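Local atomic coordinates of RagB/SusD domain protein (PDB entry 5J90), a protein that binds chitin, probably at the cell surface as a SusD-like outer-membrane lipoprotein of a polysaccharide utilization system that breaks down this polymer. Residues A[66-71]-A[262-267]; A[298-303]-A[310-315]. All blocks are in the same frame, centred on the assembly; numbering follows the deposited sequence.

Contact 1: A[66-71]-A[262-267]; sequences TPTGFE and WLDIRM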
loop_
_atom_site.group_PDB
_atom_site.type_symbol
_atom_site.label_atom_id
_atom_site.label_comp_id
_atom_site.label_asym_id
_atom_site.label_seq_id
_atom_site.Cartn_x
_atom_site.Cartn_y
_atom_site.Cartn_z
ATOM N N THR A 66 4.644 20.039 22.098
ATOM C CA THR A 66 5.338 20.163 23.374
ATOM C C THR A 66 6.429 21.243 23.350
ATOM O O THR A 66 7.128 21.408 22.349
ATOM C CB THR A 66 5.948 18.823 23.827
ATOM O OG1 THR A 66 6.486 18.980 25.151
ATOM C CG2 THR A 66 7.067 18.390 22.887
ATOM N N PRO A 67 6.563 21.997 24.458
ATOM C CA PRO A 67 7.683 22.935 24.602
ATOM C C PRO A 67 8.913 22.261 25.195
ATOM O O PRO A 67 9.951 22.909 25.345
ATOM C CB PRO A 67 7.143 23.944 25.612
ATOM C CG PRO A 67 6.289 23.107 26.518
ATOM C CD PRO A 67 5.620 22.087 25.587
ATOM N N THR A 68 8.800 20.979 25.529
ATOM C CA THR A 68 9.833 20.282 26.292
ATOM C C THR A 68 10.729 19.430 25.402
ATOM O O THR A 68 10.245 18.657 24.572
ATOM C CB THR A 68 9.194 19.384 27.358
ATOM O OG1 THR A 68 8.255 20.152 28.126
ATOM C CG2 THR A 68 10.258 18.787 28.276
ATOM N N GLY A 69 12.039 19.570 25.580
ATOM C CA GLY A 69 13.003 18.816 24.796
ATOM C C GLY A 69 13.322 17.457 25.390
ATOM O O GLY A 69 14.471 17.172 25.732
ATOM N N PHE A 70 12.304 16.607 25.510
ATOM C CA PHE A 70 12.480 15.278 26.084
ATOM C C PHE A 70 13.600 14.515 25.393
ATOM O O PHE A 70 13.707 14.547 24.168
ATOM C CB PHE A 70 11.205 14.450 25.920
ATOM C CG PHE A 70 9.998 15.026 26.598
ATOM C CD1 PHE A 70 8.984 15.613 25.851
ATOM C CD2 PHE A 70 9.850 14.947 27.974
ATOM C CE1 PHE A 70 7.855 16.123 26.471
ATOM C CE2 PHE A 70 8.722 15.458 28.594
ATOM C CZ PHE A 70 7.726 16.046 27.837
ATOM N N GLU A 71 14.414 13.816 26.182
ATOM C CA GLU A 71 15.507 12.994 25.662
ATOM C C GLU A 71 16.348 13.756 24.637
ATOM O O GLU A 71 16.586 13.290 23.525
ATOM C CB GLU A 71 14.985 11.656 25.102
ATOM C CG GLU A 71 14.195 10.835 26.132
ATOM C CD GLU A 71 14.256 9.322 25.911
ATOM O OE1 GLU A 71 14.970 8.853 24.996
ATOM O OE2 GLU A 71 13.584 8.599 26.679
ATOM N N TRP A 262 1.794 20.853 34.325
ATOM C CA TRP A 262 3.153 20.463 33.954
ATOM C C TRP A 262 3.744 21.322 32.847
ATOM O O TRP A 262 4.959 21.299 32.628
ATOM C CB TRP A 262 3.192 19.006 33.499
ATOM C CG TRP A 262 2.687 18.022 34.491
ATOM C CD1 TRP A 262 2.408 18.242 35.811
ATOM C CD2 TRP A 262 2.388 16.647 34.243
ATOM N NE1 TRP A 262 1.962 17.086 36.398
ATOM C CE2 TRP A 262 1.927 16.092 35.453
ATOM C CE3 TRP A 262 2.451 15.832 33.108
ATOM C CZ2 TRP A 262 1.547 14.758 35.566
ATOM C CZ3 TRP A 262 2.073 14.507 33.222
ATOM C CH2 TRP A 262 1.627 13.983 34.441
ATOM N N LEU A 263 2.890 22.053 32.135
ATOM C CA LEU A 263 3.306 22.840 30.973
ATOM C C LEU A 263 4.036 21.984 29.931
ATOM O O LEU A 263 4.946 22.460 29.251
ATOM C CB LEU A 263 4.195 24.013 31.402
ATOM C CG LEU A 263 3.642 24.950 32.481
ATOM C CD1 LEU A 263 4.652 26.059 32.770
ATOM C CD2 LEU A 263 2.294 25.540 32.089
ATOM N N ASP A 264 3.623 20.724 29.804
ATOM C CA ASP A 264 4.288 19.792 28.894
ATOM C C ASP A 264 3.610 19.705 27.527
ATOM O O ASP A 264 4.100 19.020 26.622
ATOM C CB ASP A 264 4.349 18.398 29.506
ATOM C CG ASP A 264 5.629 18.145 30.275
ATOM O OD1 ASP A 264 6.585 18.956 30.171
ATOM O OD2 ASP A 264 5.672 17.110 30.971
ATOM N N ILE A 265 2.479 20.377 27.377
ATOM C CA ILE A 265 1.798 20.424 26.080
ATOM C C ILE A 265 1.141 21.790 25.915
ATOM O O ILE A 265 0.656 22.390 26.897
ATOM C CB ILE A 265 0.791 19.242 25.894
ATOM C CG1 ILE A 265 0.479 18.996 24.406
ATOM C CG2 ILE A 265 -0.491 19.453 26.688
ATOM C CD1 ILE A 265 1.635 18.361 23.651
ATOM N N ARG A 266 1.156 22.286 24.680
ATOM C CA ARG A 266 0.657 23.617 24.348
ATOM C C ARG A 266 -0.150 23.575 23.051
ATOM O O ARG A 266 -0.138 22.570 22.324
ATOM C CB ARG A 266 1.827 24.592 24.143
ATOM C CG ARG A 266 2.813 24.749 25.310
ATOM C CD ARG A 266 2.329 25.719 26.390
ATOM N NE ARG A 266 1.403 25.079 27.311
ATOM C CZ ARG A 266 0.923 25.639 28.420
ATOM N NH1 ARG A 266 1.292 26.870 28.769
ATOM N NH2 ARG A 266 0.083 24.964 29.184
ATOM N N MET A 267 -0.853 24.663 22.756
ATOM C CA MET A 267 -1.404 24.894 21.429
ATOM C C MET A 267 -0.324 24.667 20.369
ATOM O O MET A 267 0.844 25.007 20.580
ATOM C CB MET A 267 -1.897 26.337 21.348
ATOM C CG MET A 267 -2.568 26.716 20.039
ATOM S SD MET A 267 -2.933 28.486 20.059
ATOM C CE MET A 267 -4.095 28.600 18.702
#

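Contact 2: A[298-303]-A[310-315]; sequences KGVRTG and SDHQDF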
loop_
_atom_site.group_PDB
_atom_site.type_symbol
_atom_site.label_atom_id
_atom_site.label_comp_id
_atom_site.label_asym_id
_atom_site.label_seq_id
_atom_site.Cartn_x
_atom_site.Cartn_y
_atom_site.Cartn_z
ATOM N N LYS A 298 -1.082 31.790 20.935
ATOM C CA LYS A 298 0.196 31.476 20.305
ATOM C C LYS A 298 0.520 29.995 20.417
ATOM O O LYS A 298 0.493 29.426 21.509
ATOM C CB LYS A 298 1.336 32.301 20.919
ATOM C CG LYS A 298 1.308 33.784 20.551
ATOM C CD LYS A 298 1.395 34.000 19.042
ATOM C CE LYS A 298 2.663 33.409 18.447
ATOM N NZ LYS A 298 2.677 33.533 16.959
ATOM N N GLY A 299 0.830 29.384 19.277
ATOM C CA GLY A 299 1.106 27.962 19.234
ATOM C C GLY A 299 2.579 27.669 19.051
ATOM O O GLY A 299 3.363 28.541 18.651
ATOM N N VAL A 300 2.945 26.425 19.339
ATOM C CA VAL A 300 4.319 25.956 19.282
ATOM C C VAL A 300 4.495 25.021 18.079
ATOM O O VAL A 300 3.641 24.163 17.812
ATOM C CB VAL A 300 4.678 25.219 20.580
ATOM C CG1 VAL A 300 6.110 24.717 20.534
ATOM C CG2 VAL A 300 4.456 26.139 21.781
ATOM N N ARG A 301 5.597 25.191 17.353
ATOM C CA ARG A 301 5.904 24.357 16.194
ATOM C C ARG A 301 6.383 22.983 16.660
ATOM O O ARG A 301 7.141 22.872 17.621
ATOM C CB ARG A 301 6.992 25.035 15.355
ATOM C CG ARG A 301 7.374 24.293 14.091
ATOM C CD ARG A 301 6.623 24.821 12.904
ATOM N NE ARG A 301 6.971 24.085 11.694
ATOM C CZ ARG A 301 7.638 24.584 10.657
ATOM N NH1 ARG A 301 8.044 25.852 10.654
ATOM N NH2 ARG A 301 7.887 23.812 9.608
ATOM N N THR A 302 5.939 21.927 15.978
ATOM C CA THR A 302 6.413 20.585 16.315
ATOM C C THR A 302 7.556 20.121 15.402
ATOM O O THR A 302 7.636 20.514 14.231
ATOM C CB THR A 302 5.265 19.537 16.328
ATOM O OG1 THR A 302 5.721 18.339 16.969
ATOM C CG2 THR A 302 4.799 19.207 14.914
ATOM N N GLY A 303 8.443 19.295 15.951
ATOM C CA GLY A 303 9.595 18.806 15.218
ATOM C C GLY A 303 10.690 19.850 15.103
ATOM O O GLY A 303 11.227 20.088 14.020
ATOM N N SER A 310 11.675 26.735 28.819
ATOM C CA SER A 310 11.124 28.055 29.094
ATOM C C SER A 310 10.932 28.884 27.823
ATOM O O SER A 310 10.189 29.856 27.821
ATOM C CB SER A 310 12.007 28.808 30.097
ATOM O OG SER A 310 13.292 29.029 29.556
ATOM N N ASP A 311 11.588 28.484 26.736
ATOM C CA ASP A 311 11.460 29.204 25.475
ATOM C C ASP A 311 10.040 29.141 24.911
ATOM O O ASP A 311 9.614 30.047 24.198
ATOM C CB ASP A 311 12.447 28.669 24.432
ATOM C CG ASP A 311 13.893 28.974 24.776
ATOM O OD1 ASP A 311 14.138 29.906 25.572
ATOM O OD2 ASP A 311 14.784 28.280 24.242
ATOM N N HIS A 312 9.313 28.070 25.220
ATOM C CA HIS A 312 7.961 27.906 24.679
ATOM C C HIS A 312 6.888 27.546 25.704
ATOM O O HIS A 312 5.705 27.488 25.356
ATOM C CB HIS A 312 7.955 26.870 23.545
ATOM C CG HIS A 312 8.803 27.254 22.373
ATOM N ND1 HIS A 312 10.111 26.840 22.232
ATOM C CD2 HIS A 312 8.543 28.042 21.303
ATOM C CE1 HIS A 312 10.612 27.340 21.117
ATOM N NE2 HIS A 312 9.681 28.075 20.535
ATOM N N GLN A 313 7.274 27.314 26.958
ATOM C CA GLN A 313 6.302 26.835 27.942
ATOM C C GLN A 313 5.195 27.842 28.231
ATOM O O GLN A 313 4.128 27.470 28.719
ATOM C CB GLN A 313 6.983 26.436 29.248
ATOM C CG GLN A 313 7.395 27.622 30.104
ATOM C CD GLN A 313 8.260 27.207 31.268
ATOM O OE1 GLN A 313 8.635 26.044 31.392
ATOM N NE2 GLN A 313 8.587 28.163 32.134
ATOM N N ASP A 314 5.458 29.117 27.955
ATOM C CA ASP A 314 4.483 30.163 28.220
ATOM C C ASP A 314 3.698 30.591 26.984
ATOM O O ASP A 314 3.004 31.607 26.996
ATOM C CB ASP A 314 5.140 31.363 28.921
ATOM C CG ASP A 314 5.485 31.068 30.370
ATOM O OD1 ASP A 314 4.807 30.217 30.990
ATOM O OD2 ASP A 314 6.435 31.692 30.896
ATOM N N PHE A 315 3.781 29.788 25.922
ATOM C CA PHE A 315 2.841 29.915 24.805
ATOM C C PHE A 315 1.448 29.446 25.269
ATOM O O PHE A 315 1.273 29.068 26.432
ATOM C CB PHE A 315 3.331 29.087 23.606
ATOM C CG PHE A 315 4.400 29.771 22.775
ATOM C CD1 PHE A 315 5.538 30.305 23.370
ATOM C CD2 PHE A 315 4.271 29.866 21.397
ATOM C CE1 PHE A 315 6.514 30.925 22.608
ATOM C CE2 PHE A 315 5.244 30.489 20.627
ATOM C CZ PHE A 315 6.372 31.014 21.236
#

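Contact 1: A[66-71]-A[262-267]
T66 and T68 reach across to the same residue, D264, one to its backbone and the other to its side chain. T66 holds OG1 anti to its backbone nitrogen (chi1 -174°), which aims the hydroxyl at D264 O, 2.8 Å away and above the carbonyl plane. The same OG1 accepts T68 N at 3.1 Å, closing an ST turn. A valine in place of T66 would probably leave both D264 O and T68 N without this mate and let the turn slacken. T68 OG1 meets D264 OD1 at 2.9 Å on the anti side of the carboxylate, 33° out of its plane. F70 brings its CZ edge to D264 CG at 3.8 Å, ring and carboxylate planes 68° apart, while T68 CG2 covers one ring face. At the other end P67, compact and apolar, sets CG 3.1 Å from L263 O and crosses the R266 aliphatic chain near a right angle. L263 O is thereby buried without a hydrogen-bond partner. The D264 carboxylate is well supplied: K309 forms a salt bridge to OD1 and Q50 bonds OD2 from helix 46-54. With a positive charge and two neutral donors around it, D264 is likely to stay ionised.

Contact 2: A[298-303]-A[310-315]
G299 O is approached from two sources: the hydroxyl of Y387 hydrogen-bonds to it, and the ring edge of F315 meets it with CD2 at 3.2 Å and CE2 at 3.4 Å. The oxygen lies near the ring plane, where the slightly positive C-H rim faces it, a favourable though weak electrostatic contact. K298 O also sits near that plane and touches F315 CB at 3.5 Å. G299 takes part through its backbone alone, the carbonyl at the F315 edge and the N-H bonded to E272 OE1.

V300 is the branched apolar residue that fills the angle between the two aromatic side chains. With CG1 anti to the backbone nitrogen (chi1 180°), its methyls divide the task: CG2 rests 3.6 Å from F315 CB, and CG1 approaches H312 CG obliquely at 4.1 Å. H312 in turn lays CD2 over one face of F315, 3.6 Å above the plane and displaced toward the rim, so the ring has a neighbour on a face as well as at its edge. The outer end of H312 is fixed by a bond from NE2 to D389 OD2. K298 contributes CB, 3.8 Å from F315 CD2, before its bent chain turns away to carry NZ to V388 O and to a salt bridge with E272. A lysine thus serves here both as apolar packing and as a buried charge with partners.

H312 and F315 are the first and last residues of a type I beta turn, closed by F315 N to H312 O at 3.1 Å, and both direct their CB toward 298-303. The contact is thus a type I beta turn packed by its two end residues on an earlier part of the same long connection between helix 283-286 and strand 326-328, a loop-on-loop contact at the periphery of this SusD-like fold.

Contacts 1 and 2 adjoin, their centres about 8 Å apart, and form one continuous patch of loop packing. A probable backbone hydrogen bond joins them, M267 O to V300 N at 2.8 Å. R266 carries its guanidinium from contact 1 to the turn of contact 2, where NH1 makes weak hydrogen bonds to Q313 O at 2.9 Å and F315 O at 3.2 Å. P67 CB packs on H312 C at 3.6 Å. K309, between 298-303 and 310-315 in the chain, ties that loop back to contact 1 through its salt bridge to D264 and a hydrogen bond to W262 O. The centres of contacts 1 and 2 lie about 21 and 23 Å from the centre of the chain, on the same side of it.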